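Local atomic coordinates of protein Niban 2 (Homo sapiens, PDB entry 7CTP), a protein that may play a role in suppressing apoptosis and may promote melanoma cell invasion, as a myristoylated member of the Niban family with a PH domain. Residues A119-L124 with Y165-Y170; E226-C229 with Q234-S237; R87-P92 with D180-V185; C193-P198 with A432-R437; R213-S218 with S237-E242. All blocks are in the same frame, centred on the assembly; numbering follows the deposited sequence.

Contact 1: residues A119-L124 with Y165-Y170; sequences AGYKIL and YARHYY
Tyr121 reaches across to Arg167 and Tyr169 and shows how one phenol can tie a strand's approach loop to a second loop that the sheet itself does not pair with it. At CB the chain turns so that CG stands anti to the carbonyl carbon, beside the backbone N (chi1 -84°), and the ring reaches toward residues 166-169 end-on, with its hydroxyl leading. Tyr121 CE2 lies 3.2 Å from Arg167 O, while Tyr121 CZ comes to 3.9 Å from Tyr169 CE2. The two tyrosine side chains cross at about a right angle, and the hydroxyl of Tyr121 arrives at the edge of the Tyr169 ring, Tyr121 OH to Tyr169 CE2 3.4 Å. Tyr121 OH acts both as donor and as acceptor: it donates to Arg167 O at 2.6 Å, in the carbonyl plane, and accepts from water 1 at 2.7 Å. The same water is hydrogen-bonded to Tyr169 OH, closing a bridge between the two phenols. One face of the Tyr169 ring carries NE of Arg167, whose NE and NH1 both donate to His168 O. Within the PH domain, Tyr121 also packs on Leu161 of strand 157-162, which runs between strands 122-124 and 169-173 in the sheet, while Ala166 rests on Asp272 and Tyr275 of the long helix 260-337.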
# COMPACT_ATOMS: atom_id res chain seq x y z
N ALA A 119 -6.25 2.04 7.63
CA ALA A 119 -4.95 2.23 6.98
C ALA A 119 -3.89 2.57 8.02
O ALA A 119 -4.12 3.40 8.91
CB ALA A 119 -5.03 3.32 5.92
N GLY A 120 -2.73 1.93 7.91
CA GLY A 120 -1.62 2.21 8.81
C GLY A 120 -1.69 1.51 10.15
O GLY A 120 -0.78 1.70 10.97
N TYR A 121 -2.72 0.71 10.39
CA TYR A 121 -2.87 0.02 11.66
C TYR A 121 -2.15 -1.32 11.65
O TYR A 121 -1.82 -1.87 10.59
CB TYR A 121 -4.35 -0.19 12.01
CG TYR A 121 -4.99 1.01 12.66
CD1 TYR A 121 -5.46 2.08 11.90
CD2 TYR A 121 -5.13 1.09 14.05
CE1 TYR A 121 -6.03 3.20 12.49
CE2 TYR A 121 -5.71 2.20 14.65
CZ TYR A 121 -6.16 3.24 13.87
OH TYR A 121 -6.73 4.35 14.48
N LYS A 122 -1.87 -1.83 12.85
CA LYS A 122 -1.34 -3.17 13.09
C LYS A 122 -2.21 -3.84 14.14
O LYS A 122 -2.74 -3.17 15.03
CB LYS A 122 0.11 -3.14 13.59
CG LYS A 122 1.09 -2.43 12.68
CD LYS A 122 1.44 -3.29 11.46
CE LYS A 122 2.72 -2.79 10.78
NZ LYS A 122 2.42 -1.92 9.60
N ILE A 123 -2.34 -5.18 14.07
CA ILE A 123 -3.15 -5.94 15.01
C ILE A 123 -2.25 -6.62 16.03
O ILE A 123 -1.25 -7.25 15.65
CB ILE A 123 -4.02 -6.99 14.30
CG1 ILE A 123 -5.01 -6.33 13.34
CG2 ILE A 123 -4.77 -7.85 15.33
CD1 ILE A 123 -5.49 -7.29 12.26
N LEU A 124 -2.60 -6.51 17.31
CA LEU A 124 -1.95 -7.25 18.39
C LEU A 124 -2.96 -8.19 19.01
O LEU A 124 -4.14 -7.83 19.17
CB LEU A 124 -1.39 -6.31 19.47
CG LEU A 124 -0.27 -5.31 19.17
CD1 LEU A 124 0.90 -5.97 18.46
CD2 LEU A 124 -0.79 -4.12 18.37
N TYR A 165 0.12 7.10 15.04
CA TYR A 165 -0.31 8.48 15.28
C TYR A 165 -1.78 8.61 15.67
O TYR A 165 -2.13 9.53 16.41
CB TYR A 165 -0.05 9.37 14.03
CG TYR A 165 1.33 9.21 13.44
CD1 TYR A 165 2.46 9.48 14.20
CD2 TYR A 165 1.50 8.76 12.15
CE1 TYR A 165 3.72 9.31 13.68
CE2 TYR A 165 2.77 8.59 11.61
CZ TYR A 165 3.87 8.86 12.40
OH TYR A 165 5.14 8.70 11.89
N ALA A 166 -2.65 7.74 15.15
CA ALA A 166 -4.08 7.85 15.39
C ALA A 166 -4.48 7.02 16.61
O ALA A 166 -3.65 6.34 17.23
CB ALA A 166 -4.85 7.41 14.15
N ARG A 167 -5.76 7.05 16.98
CA ARG A 167 -6.13 6.43 18.25
C ARG A 167 -6.08 4.91 18.14
O ARG A 167 -6.09 4.33 17.05
CB ARG A 167 -7.51 6.90 18.72
CG ARG A 167 -8.70 6.31 18.00
CD ARG A 167 -9.92 6.21 18.94
NE ARG A 167 -9.85 5.02 19.79
CZ ARG A 167 -10.74 4.70 20.75
NH1 ARG A 167 -10.58 3.59 21.47
NH2 ARG A 167 -11.77 5.50 20.99
N HIS A 168 -5.99 4.27 19.29
CA HIS A 168 -5.91 2.82 19.36
C HIS A 168 -7.26 2.29 19.79
O HIS A 168 -7.99 2.96 20.53
CB HIS A 168 -4.83 2.36 20.33
CG HIS A 168 -3.48 2.96 20.04
ND1 HIS A 168 -2.44 2.93 20.95
CD2 HIS A 168 -3.01 3.61 18.95
CE1 HIS A 168 -1.39 3.53 20.42
NE2 HIS A 168 -1.71 3.96 19.21
N TYR A 169 -7.59 1.10 19.32
CA TYR A 169 -8.86 0.45 19.62
C TYR A 169 -8.60 -0.87 20.33
O TYR A 169 -7.67 -1.59 19.98
CB TYR A 169 -9.67 0.20 18.35
CG TYR A 169 -10.02 1.46 17.61
CD1 TYR A 169 -11.14 2.20 17.96
CD2 TYR A 169 -9.23 1.92 16.56
CE1 TYR A 169 -11.47 3.36 17.29
CE2 TYR A 169 -9.55 3.07 15.88
CZ TYR A 169 -10.67 3.79 16.24
OH TYR A 169 -11.00 4.94 15.57
N TYR A 170 -9.44 -1.18 21.32
CA TYR A 170 -9.26 -2.37 22.14
C TYR A 170 -10.53 -3.19 22.10
O TYR A 170 -11.60 -2.71 22.52
CB TYR A 170 -8.92 -1.98 23.58
CG TYR A 170 -7.89 -0.87 23.67
CD1 TYR A 170 -6.56 -1.10 23.34
CD2 TYR A 170 -8.26 0.41 24.07
CE1 TYR A 170 -5.62 -0.08 23.43
CE2 TYR A 170 -7.33 1.43 24.15
CZ TYR A 170 -6.01 1.17 23.83
OH TYR A 170 -5.07 2.19 23.91
O HOH W 1 -8.73 6.08 13.77

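Contact 2: residues E226-C229 with Q234-S237; sequences EMLC and QILS
Met227 O, which faces CG1 of Ile235 at 4.1 Å, takes two donors: a weak bond from Cys229 N at 2.9 Å and a second from ND2 of Asn238, one turn further along helix 232-252. The first of these closes an inverse gamma turn centred on Leu228, so a tight kink in the loop is pinned directly to the helix that follows it. The turn offers Ile235 two kinds of surface. Backbone comes first: Cys229 O sits 3.3 Å from Ile235 CG1, and Cys229 N lies 3.7 Å from the same carbon, so that this methylene rests against peptide polar atoms rather than against a side chain. The second surface is apolar, and Leu228 supplies it. Its CB leaves the turn pointing away from the helix, yet the leucyl chain bends back, CG anti to the backbone N (chi1 -169°), and brings CD1 within range of Ile235. Around this pair Ile212 of helix 204-218 touches both side chains, and Phe208 and Trp225 add to the wall beside Ile235. Gln234 contributes its CB, near Cys229 O; its amide is occupied elsewhere, OE1 by Asn231 N and NE2 by Asn117 OD1. The loop is thus folded back on the start of its own helix, and the methyl pair that completes the packing is Leu228 CD1 against Ile235 CG2, 3.8 Å apart.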
# COMPACT_ATOMS: atom_id res chain seq x y z
N GLU A 226 7.49 2.83 5.69
CA GLU A 226 6.41 1.94 6.09
C GLU A 226 5.05 2.64 6.07
O GLU A 226 4.02 1.99 5.89
CB GLU A 226 6.70 1.37 7.49
CG GLU A 226 5.66 0.39 8.02
CD GLU A 226 6.27 -0.69 8.90
OE1 GLU A 226 5.57 -1.68 9.18
OE2 GLU A 226 7.44 -0.53 9.32
N MET A 227 5.04 3.95 6.24
CA MET A 227 3.78 4.67 6.36
C MET A 227 3.32 5.28 5.04
O MET A 227 2.41 6.11 5.03
CB MET A 227 3.91 5.75 7.44
CG MET A 227 4.12 5.17 8.85
SD MET A 227 3.01 3.83 9.32
CE MET A 227 1.41 4.65 9.37
N LEU A 228 3.92 4.85 3.92
CA LEU A 228 3.34 5.14 2.62
C LEU A 228 2.18 4.18 2.38
O LEU A 228 2.22 3.30 1.52
CB LEU A 228 4.39 5.02 1.52
CG LEU A 228 3.98 5.54 0.14
CD1 LEU A 228 4.13 7.06 0.09
CD2 LEU A 228 4.81 4.87 -0.94
N CYS A 229 1.12 4.35 3.18
CA CYS A 229 -0.06 3.52 3.05
C CYS A 229 -1.30 4.36 3.30
O CYS A 229 -1.27 5.33 4.06
CB CYS A 229 -0.04 2.34 4.04
SG CYS A 229 0.46 2.90 5.68
N GLN A 234 -4.17 10.59 3.93
CA GLN A 234 -3.63 9.83 5.05
C GLN A 234 -2.11 9.83 5.01
O GLN A 234 -1.44 9.98 6.05
CB GLN A 234 -4.17 8.40 5.01
CG GLN A 234 -5.66 8.30 5.35
CD GLN A 234 -6.19 6.88 5.19
OE1 GLN A 234 -5.99 6.24 4.16
NE2 GLN A 234 -6.88 6.38 6.21
N ILE A 235 -1.54 9.65 3.82
CA ILE A 235 -0.09 9.63 3.70
C ILE A 235 0.51 10.98 4.03
O ILE A 235 1.54 11.08 4.72
CB ILE A 235 0.31 9.16 2.28
CG1 ILE A 235 -0.08 7.68 2.11
CG2 ILE A 235 1.80 9.42 2.02
CD1 ILE A 235 -0.06 7.22 0.64
N LEU A 236 -0.11 12.06 3.54
CA LEU A 236 0.35 13.40 3.90
C LEU A 236 0.26 13.63 5.39
O LEU A 236 1.13 14.29 5.98
CB LEU A 236 -0.49 14.44 3.17
CG LEU A 236 -0.02 14.86 1.79
CD1 LEU A 236 -1.02 15.90 1.29
CD2 LEU A 236 1.39 15.44 1.91
N SER A 237 -0.81 13.14 6.03
CA SER A 237 -0.92 13.25 7.48
C SER A 237 0.20 12.49 8.17
O SER A 237 0.77 12.98 9.15
CB SER A 237 -2.28 12.75 7.94
OG SER A 237 -3.31 13.44 7.28

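Contact 3: residues R87-P92 with D180-V185; sequences RFSLVP and DKWQAV
The indole of Trp182 presents its six-membered ring to Ser89 and Val91 of strand 84-91. At its edge, in the ring plane, lies Ser89 O, 3.6 Å from Trp182 CH2, and Val91 CG2 also comes in near that plane, 4.0 Å from Trp182 CZ3. Ser89 OG approaches obliquely and close, 3.0 Å from Trp182 CH2 and 3.5 Å from Trp182 CZ3. Phe70, on the neighbouring strand, meets the indole edge-to-face, and Leu74 of that strand touches it too. The tryptophan is therefore wedged in edge first, pointing from helix 176-194 at the face of the sheet. One turn on, Val185 continues the contact: its CG1, anti to the backbone N (chi1 167°), meets Val91 CG2 at 3.7 Å. A single valine methyl thus serves both helix residues. Strand and helix segments run in the same general sense, inclined by 39°, their axes 11.4 Å apart, a spacing that the large indole spans. This is the familiar build of a PH domain, in which a C-terminal helix packs against the sheet and inserts a tryptophan into the core. The chemistry is that of a buried, mostly apolar seam. All four touching residues are buried, no hydrogen bond crosses, and Ser89 OG has no hydrogen-bonding partner in the model; cohesion probably comes mainly from dispersion and shape, with the serine lying against the indole, Leu97 and Leu99.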
# COMPACT_ATOMS: atom_id res chain seq x y z
N ARG A 87 -20.52 -4.43 21.33
CA ARG A 87 -20.77 -3.66 20.12
C ARG A 87 -21.05 -4.62 18.98
O ARG A 87 -20.35 -5.63 18.83
CB ARG A 87 -19.58 -2.75 19.76
CG ARG A 87 -19.41 -1.56 20.67
CD ARG A 87 -20.34 -0.42 20.29
NE ARG A 87 -20.20 0.72 21.19
CZ ARG A 87 -20.83 0.84 22.36
NH1 ARG A 87 -21.65 -0.12 22.77
NH2 ARG A 87 -20.64 1.91 23.11
N PHE A 88 -22.09 -4.33 18.21
CA PHE A 88 -22.28 -5.03 16.95
C PHE A 88 -21.33 -4.43 15.93
O PHE A 88 -21.40 -3.23 15.65
CB PHE A 88 -23.72 -4.93 16.46
CG PHE A 88 -23.97 -5.64 15.16
CD1 PHE A 88 -23.82 -7.01 15.07
CD2 PHE A 88 -24.32 -4.93 14.02
CE1 PHE A 88 -24.04 -7.67 13.86
CE2 PHE A 88 -24.53 -5.58 12.81
CZ PHE A 88 -24.39 -6.95 12.73
N SER A 89 -20.42 -5.25 15.42
CA SER A 89 -19.33 -4.78 14.58
C SER A 89 -19.54 -5.32 13.17
O SER A 89 -19.75 -6.53 12.99
CB SER A 89 -17.98 -5.23 15.15
OG SER A 89 -16.98 -5.20 14.16
N LEU A 90 -19.48 -4.44 12.18
CA LEU A 90 -19.82 -4.78 10.81
C LEU A 90 -18.73 -4.29 9.87
O LEU A 90 -18.25 -3.16 10.02
CB LEU A 90 -21.18 -4.17 10.42
CG LEU A 90 -21.88 -4.58 9.12
CD1 LEU A 90 -23.36 -4.33 9.26
CD2 LEU A 90 -21.35 -3.83 7.91
N VAL A 91 -18.36 -5.12 8.91
CA VAL A 91 -17.41 -4.73 7.87
C VAL A 91 -18.16 -4.61 6.55
O VAL A 91 -18.49 -5.64 5.93
CB VAL A 91 -16.26 -5.73 7.75
CG1 VAL A 91 -15.36 -5.34 6.58
CG2 VAL A 91 -15.45 -5.76 9.05
N PRO A 92 -18.43 -3.40 6.06
CA PRO A 92 -19.14 -3.25 4.78
C PRO A 92 -18.29 -3.63 3.58
O PRO A 92 -17.12 -4.00 3.70
CB PRO A 92 -19.49 -1.76 4.74
CG PRO A 92 -19.25 -1.23 6.12
CD PRO A 92 -18.17 -2.10 6.70
N ASP A 180 -9.66 -15.56 16.03
CA ASP A 180 -8.98 -15.92 14.79
C ASP A 180 -9.72 -15.38 13.58
O ASP A 180 -9.10 -14.95 12.60
CB ASP A 180 -8.84 -17.44 14.67
CG ASP A 180 -7.83 -18.02 15.64
OD1 ASP A 180 -7.04 -17.24 16.23
OD2 ASP A 180 -7.82 -19.25 15.82
N LYS A 181 -11.06 -15.43 13.61
CA LYS A 181 -11.85 -14.95 12.49
C LYS A 181 -11.72 -13.44 12.35
O LYS A 181 -11.48 -12.92 11.26
CB LYS A 181 -13.32 -15.34 12.68
CG LYS A 181 -14.23 -14.92 11.53
CD LYS A 181 -13.69 -15.38 10.19
CE LYS A 181 -14.81 -15.56 9.17
NZ LYS A 181 -14.51 -16.67 8.23
N TRP A 182 -11.87 -12.73 13.47
CA TRP A 182 -11.79 -11.27 13.42
C TRP A 182 -10.37 -10.81 13.09
O TRP A 182 -10.20 -9.74 12.49
CB TRP A 182 -12.26 -10.68 14.74
CG TRP A 182 -13.74 -10.45 14.77
CD1 TRP A 182 -14.66 -11.12 15.53
CD2 TRP A 182 -14.48 -9.48 14.01
NE1 TRP A 182 -15.93 -10.63 15.28
CE2 TRP A 182 -15.84 -9.62 14.36
CE3 TRP A 182 -14.12 -8.51 13.07
CZ2 TRP A 182 -16.84 -8.83 13.80
CZ3 TRP A 182 -15.11 -7.72 12.52
CH2 TRP A 182 -16.45 -7.89 12.88
N GLN A 183 -9.35 -11.58 13.47
CA GLN A 183 -7.99 -11.21 13.10
C GLN A 183 -7.80 -11.28 11.59
O GLN A 183 -7.18 -10.39 11.00
CB GLN A 183 -6.96 -12.09 13.79
CG GLN A 183 -5.55 -11.74 13.39
CD GLN A 183 -4.51 -12.48 14.18
OE1 GLN A 183 -4.81 -13.45 14.88
NE2 GLN A 183 -3.27 -12.03 14.08
N ALA A 184 -8.35 -12.32 10.95
CA ALA A 184 -8.24 -12.42 9.50
C ALA A 184 -9.01 -11.31 8.81
O ALA A 184 -8.52 -10.70 7.84
CB ALA A 184 -8.75 -13.79 9.03
N VAL A 185 -10.23 -11.04 9.28
CA VAL A 185 -11.07 -10.01 8.67
C VAL A 185 -10.44 -8.63 8.83
O VAL A 185 -10.42 -7.83 7.90
CB VAL A 185 -12.49 -10.04 9.28
CG1 VAL A 185 -13.28 -8.78 8.90
CG2 VAL A 185 -13.23 -11.31 8.85

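Contact 4: residues C193-P198 with A432-R437; sequences CNNGIP and AQIHMR
Asn195 and Ile434 supply the van der Waals part of this contact, where the end of helix 176-194 meets helix 422-455. The asparagine side chain lies obliquely across the isoleucine: Asn195 CB is 3.9 Å from Ile434 CD1, and Asn195 ND2 is 3.9 Å from Ile434 CG2. With CG anti to the backbone N (chi1 -170°), the amide is carried outward over those branches. The polar part is indirect. Asn195 ND2 and Arg437 NH2 are 4.1 Å apart, and water 2 links them by accepting from both, at 3.2 Å from Asn195 ND2 and 3.0 Å from Arg437 NH2. The water sits in the guanidinium plane, at its edge, whereas Ile434 CD1 sits over the rim of one face, 3.6 Å above the guanidinium plane of Arg437. The bend of the arginine chain at chi3 (70°) brings the group back over its helix neighbour, and NH1 is held by His192 ND1. Backbone geometry forms the third element: Asn195 is the first residue to leave the helix and centres an inverse gamma turn, closed by a weak bond from Gly196 N to Asn194 O. That turn points its side chain at helix 422-455, joining the last helix of the PH domain to the helical body. Two N-H donors come close here and cannot bond each other as donors alone; the shared water acceptor lets both be satisfied at once.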
# COMPACT_ATOMS: atom_id res chain seq x y z
N CYS A 193 -7.49 -0.99 3.06
CA CYS A 193 -7.36 0.46 3.27
C CYS A 193 -5.95 0.96 2.98
O CYS A 193 -5.79 2.11 2.56
CB CYS A 193 -7.79 0.82 4.69
SG CYS A 193 -9.55 0.51 5.05
N ASN A 194 -4.92 0.14 3.20
CA ASN A 194 -3.56 0.56 2.86
C ASN A 194 -3.40 0.78 1.36
O ASN A 194 -2.62 1.64 0.94
CB ASN A 194 -2.54 -0.48 3.33
CG ASN A 194 -2.24 -0.39 4.80
OD1 ASN A 194 -2.59 0.59 5.46
ND2 ASN A 194 -1.55 -1.40 5.33
N ASN A 195 -4.13 0.02 0.55
CA ASN A 195 -4.04 0.07 -0.91
C ASN A 195 -4.91 1.22 -1.43
O ASN A 195 -5.85 1.06 -2.20
CB ASN A 195 -4.47 -1.28 -1.47
CG ASN A 195 -4.19 -1.44 -2.95
OD1 ASN A 195 -3.09 -1.15 -3.42
ND2 ASN A 195 -5.18 -1.97 -3.68
N GLY A 196 -4.56 2.43 -0.98
CA GLY A 196 -5.42 3.58 -1.19
C GLY A 196 -5.16 4.38 -2.44
O GLY A 196 -5.97 5.26 -2.77
N ILE A 197 -4.06 4.13 -3.14
CA ILE A 197 -3.76 4.81 -4.40
C ILE A 197 -3.67 3.75 -5.50
O ILE A 197 -2.74 2.93 -5.48
CB ILE A 197 -2.44 5.60 -4.31
CG1 ILE A 197 -2.52 6.68 -3.22
CG2 ILE A 197 -2.10 6.22 -5.66
CD1 ILE A 197 -1.18 7.34 -2.93
N PRO A 198 -4.59 3.73 -6.46
CA PRO A 198 -4.59 2.67 -7.48
C PRO A 198 -3.24 2.55 -8.18
O PRO A 198 -2.67 3.54 -8.64
CB PRO A 198 -5.68 3.13 -8.46
CG PRO A 198 -6.59 3.99 -7.65
CD PRO A 198 -5.74 4.65 -6.59
N ALA A 432 2.77 -7.73 -2.24
CA ALA A 432 2.63 -9.09 -2.78
C ALA A 432 1.22 -9.63 -2.55
O ALA A 432 0.65 -10.29 -3.43
CB ALA A 432 3.67 -10.02 -2.15
N GLN A 433 0.65 -9.37 -1.37
CA GLN A 433 -0.68 -9.90 -1.07
C GLN A 433 -1.75 -9.22 -1.93
O GLN A 433 -2.70 -9.87 -2.38
CB GLN A 433 -0.98 -9.73 0.42
CG GLN A 433 -0.06 -10.58 1.28
CD GLN A 433 -0.24 -10.37 2.77
OE1 GLN A 433 -0.71 -9.33 3.21
NE2 GLN A 433 0.16 -11.38 3.55
N ILE A 434 -1.60 -7.92 -2.18
CA ILE A 434 -2.56 -7.24 -3.05
C ILE A 434 -2.51 -7.83 -4.46
O ILE A 434 -3.55 -8.05 -5.09
CB ILE A 434 -2.31 -5.72 -3.05
CG1 ILE A 434 -2.89 -5.08 -1.79
CG2 ILE A 434 -2.92 -5.06 -4.29
CD1 ILE A 434 -4.40 -5.19 -1.65
N HIS A 435 -1.30 -8.11 -4.97
CA HIS A 435 -1.18 -8.76 -6.27
C HIS A 435 -1.87 -10.11 -6.27
O HIS A 435 -2.51 -10.50 -7.25
CB HIS A 435 0.28 -8.93 -6.68
CG HIS A 435 0.98 -7.66 -7.07
ND1 HIS A 435 0.51 -6.82 -8.05
CD2 HIS A 435 2.13 -7.11 -6.62
CE1 HIS A 435 1.34 -5.79 -8.18
NE2 HIS A 435 2.33 -5.95 -7.32
N MET A 436 -1.74 -10.87 -5.17
CA MET A 436 -2.41 -12.17 -5.11
C MET A 436 -3.92 -12.02 -5.19
O MET A 436 -4.59 -12.81 -5.87
CB MET A 436 -2.01 -12.92 -3.83
CG MET A 436 -0.59 -13.40 -3.83
SD MET A 436 -0.18 -14.13 -2.23
CE MET A 436 1.58 -13.83 -2.21
N ARG A 437 -4.47 -11.02 -4.51
CA ARG A 437 -5.90 -10.78 -4.56
C ARG A 437 -6.34 -10.42 -5.98
O ARG A 437 -7.35 -10.93 -6.48
CB ARG A 437 -6.30 -9.68 -3.58
CG ARG A 437 -7.80 -9.55 -3.35
CD ARG A 437 -8.11 -8.49 -2.30
NE ARG A 437 -7.85 -7.14 -2.80
CZ ARG A 437 -8.26 -6.03 -2.20
NH1 ARG A 437 -8.97 -6.11 -1.08
NH2 ARG A 437 -7.97 -4.84 -2.72
O HOH W 2 -7.94 -1.90 -2.14

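Contact 5: residues R213-S218 with S237-E242; sequences RMYRQS and SNLVME
Arg216 and Glu242 meet at about a right angle along their chains, yet their charged ends lie almost flat with one another, the guanidinium and carboxylate planes only 9° apart. The grip is side-on and twofold: Arg216 NE donates to Glu242 OE1 at 3.2 Å and Arg216 NH1 to Glu242 OE2 at 3.0 Å, each oxygen using its syn lone pair, and both bonds are nearly straight. Glu242 reaches out as an extended chain, whereas Arg216 bends at chi3 (85°), turning its NE edge toward the carboxylate. Next to this salt bridge Leu239 does the apolar work. Its side chain slides past that of Arg216 in the opposite direction, Leu239 CD1 lying 3.6 Å from Arg216 CG, and sets its two methyls against the CD1 side of Tyr215, Leu239 CD1 and CD2 both 3.9 Å from Tyr215 CD1. The Tyr215 hydroxyl looks elsewhere, to Glu243. The segments of helices 204-218 and 232-252 run parallel within 7°, with axes 12.1 Å apart, and long side chains bridge that wide spacing. Trp225, from the loop that joins the helices, makes a cation-pi contact with Arg216 and touches Glu242 as well, while Tyr215 packs on helix 10-48. A bidentate pair of this kind fixes the rotation of both planar groups; it is only partly exposed, and adjoining Trp225 and Leu239 may reduce contact with water and so modestly favour the attraction.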
# COMPACT_ATOMS: atom_id res chain seq x y z
N ARG A 213 8.54 10.83 -1.90
CA ARG A 213 9.91 10.34 -1.78
C ARG A 213 10.91 11.48 -1.89
O ARG A 213 11.87 11.54 -1.12
CB ARG A 213 10.18 9.27 -2.84
CG ARG A 213 11.60 8.70 -2.77
CD ARG A 213 11.83 7.61 -3.81
NE ARG A 213 11.38 8.01 -5.14
CZ ARG A 213 12.04 8.83 -5.95
NH1 ARG A 213 13.19 9.36 -5.58
NH2 ARG A 213 11.53 9.12 -7.14
N MET A 214 10.68 12.41 -2.84
CA MET A 214 11.62 13.52 -3.01
C MET A 214 11.61 14.46 -1.82
O MET A 214 12.66 14.99 -1.44
CB MET A 214 11.32 14.32 -4.28
CG MET A 214 11.19 13.53 -5.56
SD MET A 214 12.75 12.84 -6.13
CE MET A 214 13.96 13.87 -5.32
N TYR A 215 10.43 14.71 -1.24
CA TYR A 215 10.37 15.50 -0.02
C TYR A 215 11.16 14.82 1.10
O TYR A 215 11.97 15.47 1.78
CB TYR A 215 8.92 15.73 0.41
CG TYR A 215 8.82 16.50 1.72
CD1 TYR A 215 8.89 15.84 2.95
CD2 TYR A 215 8.70 17.88 1.74
CE1 TYR A 215 8.84 16.52 4.14
CE2 TYR A 215 8.64 18.58 2.94
CZ TYR A 215 8.71 17.89 4.13
OH TYR A 215 8.65 18.57 5.34
N ARG A 216 10.93 13.53 1.31
CA ARG A 216 11.64 12.82 2.37
C ARG A 216 13.14 12.81 2.12
O ARG A 216 13.93 13.01 3.05
CB ARG A 216 11.07 11.40 2.52
CG ARG A 216 9.68 11.41 3.17
CD ARG A 216 9.12 10.04 3.55
NE ARG A 216 9.57 9.57 4.87
CZ ARG A 216 10.43 8.58 5.04
NH1 ARG A 216 10.80 8.19 6.25
NH2 ARG A 216 10.91 7.96 3.97
N GLN A 217 13.56 12.65 0.86
CA GLN A 217 14.98 12.72 0.53
C GLN A 217 15.57 14.08 0.87
O GLN A 217 16.73 14.18 1.27
CB GLN A 217 15.19 12.41 -0.96
CG GLN A 217 15.18 10.93 -1.28
CD GLN A 217 15.27 10.63 -2.76
OE1 GLN A 217 14.89 9.56 -3.20
NE2 GLN A 217 15.77 11.59 -3.53
N SER A 218 14.78 15.15 0.72
CA SER A 218 15.26 16.49 1.05
C SER A 218 15.45 16.67 2.55
O SER A 218 16.15 17.60 2.97
CB SER A 218 14.31 17.54 0.48
OG SER A 218 13.25 17.80 1.39
N SER A 237 -0.81 13.14 6.03
CA SER A 237 -0.92 13.25 7.48
C SER A 237 0.20 12.49 8.17
O SER A 237 0.77 12.98 9.15
CB SER A 237 -2.28 12.75 7.94
OG SER A 237 -3.31 13.44 7.28
N ASN A 238 0.52 11.29 7.67
CA ASN A 238 1.65 10.54 8.22
C ASN A 238 2.96 11.30 8.05
O ASN A 238 3.81 11.28 8.94
CB ASN A 238 1.77 9.17 7.55
CG ASN A 238 0.59 8.24 7.82
OD1 ASN A 238 -0.19 8.42 8.77
ND2 ASN A 238 0.45 7.23 6.96
N LEU A 239 3.15 11.93 6.89
CA LEU A 239 4.35 12.72 6.64
C LEU A 239 4.51 13.84 7.67
O LEU A 239 5.59 14.03 8.24
CB LEU A 239 4.29 13.31 5.23
CG LEU A 239 5.53 14.04 4.70
CD1 LEU A 239 6.65 13.03 4.40
CD2 LEU A 239 5.14 14.80 3.45
N VAL A 240 3.44 14.61 7.88
CA VAL A 240 3.46 15.70 8.85
C VAL A 240 3.72 15.17 10.26
O VAL A 240 4.55 15.72 10.99
CB VAL A 240 2.15 16.51 8.79
CG1 VAL A 240 2.10 17.54 9.93
CG2 VAL A 240 2.02 17.20 7.45
N MET A 241 2.99 14.12 10.67
CA MET A 241 3.16 13.60 12.03
C MET A 241 4.58 13.08 12.25
O MET A 241 5.14 13.26 13.34
CB MET A 241 2.16 12.48 12.32
CG MET A 241 0.69 12.92 12.35
SD MET A 241 0.32 14.19 13.59
CE MET A 241 0.57 13.26 15.11
N GLU A 242 5.16 12.43 11.24
CA GLU A 242 6.54 11.96 11.38
C GLU A 242 7.48 13.12 11.67
O GLU A 242 8.38 13.01 12.52
CB GLU A 242 6.97 11.21 10.12
CG GLU A 242 8.46 10.85 10.07
CD GLU A 242 8.87 10.21 8.75
OE1 GLU A 242 8.54 10.74 7.67
OE2 GLU A 242 9.52 9.14 8.80

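In the fold
The five contacts trace a path from the PH domain into the helices of this chain, which holds most of the longer protein. Contacts 1 and 3, centres about 15 Å apart, reach the same sheet, and contact 1 is nested within the loop closed by contact 3. Asn194 OD1 of contact 4 accepts a hydrogen bond from Gly120 N of contact 1 (2.8 Å), while Lys122 NZ forms a salt bridge with Glu226 OE1 of contact 2, 3.2 Å away. Contacts 2 and 5 share Ser237, centres about 9 Å apart, and Tyr165 of contact 1 packs on Met241 and Glu242 of contact 5. Contacts 3 and 5 are farthest apart, about 32 Å between centres.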